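Local coordinates for APL1 (Anopheles gambiae, PDB 3O6N), which probably regulates complement-like immunity in the mosquito as the leucine-rich repeat partner of LRIM1 in a heterodimeric complex, at residues A[358-362]-A[363-367]. Numbering follows the deposited sequence.
Sequences ALFRN and VARPA
The carbonyl oxygen of Leu359, in the last turn of helix 353-359, takes two backbone donors: Asn362 N bonds to Leu359 O at 3.0 Å, and Val363 N reaches the same Leu359 O at 3.4 Å in a weak, bent bond (129° at the hydrogen). The chain then runs on extended, and Val363 O comes back toward Phe360, receiving a CA-H...O contact from Phe360 CA at 3.2 Å. Val363 O also lies 3.3 Å from Phe360 CD1, obliquely to the ring. Leu359 and Val363 point the same way, side by side, with Leu359 CG 4.0 Å from Val363 CG1; a chi1 of 75° sets that methyl between Val363's own N and carbonyl carbon, where it meets the leucine. The short helix following the last parallel strand, 343-345, with disulfides Cys353-Cys387 and Cys375-Cys386, is consistent with the cysteine-rich C-terminal cap of extracellular leucine-rich repeat proteins. Leu359 also rests on Leu335, and Asn362 O accepts a bond from His339 NE2. Farther along, Phe360 CE1 lies 3.7 Å from Arg365 NH1, the ring and guanidinium planes only 22° apart. Arg365 gets there on a chain extended from CG to NE, and its guanidinium is tethered by the carbonyls of His383, through NH1, and Asp370, through NH2. The His383 ring stacks on Phe360.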
loop_
_atom_site.group_PDB
_atom_site.type_symbol
_atom_site.label_atom_id
_atom_site.label_comp_id
_atom_site.label_asym_id
_atom_site.label_seq_id
_atom_site.Cartn_x
_atom_site.Cartn_y
_atom_site.Cartn_z
ATOM N N ALA A 358 41.320 -2.058 -7.486
ATOM C CA ALA A 358 41.314 -0.821 -6.711
ATOM C C ALA A 358 40.162 -0.827 -5.714
ATOM O O ALA A 358 40.330 -0.467 -4.547
ATOM C CB ALA A 358 41.214 0.388 -7.632
ATOM N N LEU A 359 38.991 -1.250 -6.175
ATOM C CA LEU A 359 37.796 -1.250 -5.334
ATOM C C LEU A 359 38.033 -2.025 -4.047
ATOM O O LEU A 359 37.762 -1.527 -2.953
ATOM C CB LEU A 359 36.616 -1.858 -6.085
ATOM C CG LEU A 359 35.273 -1.831 -5.349
ATOM C CD1 LEU A 359 34.842 -0.392 -5.085
ATOM C CD2 LEU A 359 34.220 -2.578 -6.149
ATOM N N PHE A 360 38.560 -3.238 -4.185
ATOM C CA PHE A 360 38.726 -4.140 -3.047
ATOM C C PHE A 360 39.850 -3.757 -2.080
ATOM O O PHE A 360 40.084 -4.443 -1.089
ATOM C CB PHE A 360 38.862 -5.591 -3.519
ATOM C CG PHE A 360 37.541 -6.270 -3.746
ATOM C CD1 PHE A 360 37.036 -7.162 -2.812
ATOM C CD2 PHE A 360 36.790 -5.996 -4.877
ATOM C CE1 PHE A 360 35.815 -7.780 -3.012
ATOM C CE2 PHE A 360 35.569 -6.609 -5.083
ATOM C CZ PHE A 360 35.079 -7.503 -4.149
ATOM N N ARG A 361 40.535 -2.652 -2.351
ATOM C CA ARG A 361 41.455 -2.103 -1.362
ATOM C C ARG A 361 40.663 -1.493 -0.202
ATOM O O ARG A 361 41.178 -1.354 0.910
ATOM C CB ARG A 361 42.365 -1.045 -1.992
ATOM C CG ARG A 361 43.295 -1.585 -3.073
ATOM C CD ARG A 361 44.237 -0.494 -3.570
ATOM N NE ARG A 361 45.198 -0.102 -2.542
ATOM C CZ ARG A 361 45.920 1.014 -2.578
ATOM N NH1 ARG A 361 45.786 1.861 -3.587
ATOM N NH2 ARG A 361 46.772 1.286 -1.599
ATOM N N ASN A 362 39.406 -1.141 -0.469
ATOM C CA ASN A 362 38.576 -0.432 0.512
ATOM C C ASN A 362 37.291 -1.143 0.930
ATOM O O ASN A 362 36.596 -0.689 1.838
ATOM C CB ASN A 362 38.231 0.968 0.003
ATOM C CG ASN A 362 39.453 1.840 -0.153
ATOM O OD1 ASN A 362 40.357 1.817 0.684
ATOM N ND2 ASN A 362 39.494 2.612 -1.229
ATOM N N VAL A 363 36.962 -2.240 0.261
ATOM C CA VAL A 363 35.769 -3.003 0.619
ATOM C C VAL A 363 36.015 -4.477 0.311
ATOM O O VAL A 363 36.831 -4.810 -0.548
ATOM C CB VAL A 363 34.520 -2.488 -0.132
ATOM C CG1 VAL A 363 34.536 -2.938 -1.582
ATOM C CG2 VAL A 363 33.231 -2.940 0.567
ATOM N N ALA A 364 35.323 -5.356 1.028
ATOM C CA ALA A 364 35.487 -6.791 0.829
ATOM C C ALA A 364 34.247 -7.544 1.289
ATOM O O ALA A 364 33.202 -6.944 1.538
ATOM C CB ALA A 364 36.722 -7.292 1.565
ATOM N N ARG A 365 34.367 -8.862 1.389
ATOM C CA ARG A 365 33.270 -9.684 1.875
ATOM C C ARG A 365 33.389 -9.859 3.383
ATOM O O ARG A 365 34.493 -9.929 3.914
ATOM C CB ARG A 365 33.251 -11.028 1.148
ATOM C CG ARG A 365 33.021 -10.855 -0.344
ATOM C CD ARG A 365 32.876 -12.162 -1.097
ATOM N NE ARG A 365 32.417 -11.893 -2.457
ATOM C CZ ARG A 365 33.198 -11.447 -3.435
ATOM N NH1 ARG A 365 34.490 -11.232 -3.208
ATOM N NH2 ARG A 365 32.690 -11.217 -4.639
ATOM N N PRO A 366 32.246 -9.956 4.078
ATOM C CA PRO A 366 30.909 -10.099 3.494
ATOM C C PRO A 366 30.135 -8.797 3.237
ATOM O O PRO A 366 28.948 -8.884 2.932
ATOM C CB PRO A 366 30.174 -10.926 4.553
ATOM C CG PRO A 366 30.773 -10.450 5.841
ATOM C CD PRO A 366 32.227 -10.136 5.542
ATOM N N ALA A 367 30.764 -7.632 3.356
ATOM C CA ALA A 367 30.079 -6.386 2.996
ATOM C C ALA A 367 29.594 -6.502 1.555
ATOM O O ALA A 367 28.424 -6.249 1.256
ATOM C CB ALA A 367 30.993 -5.186 3.170
#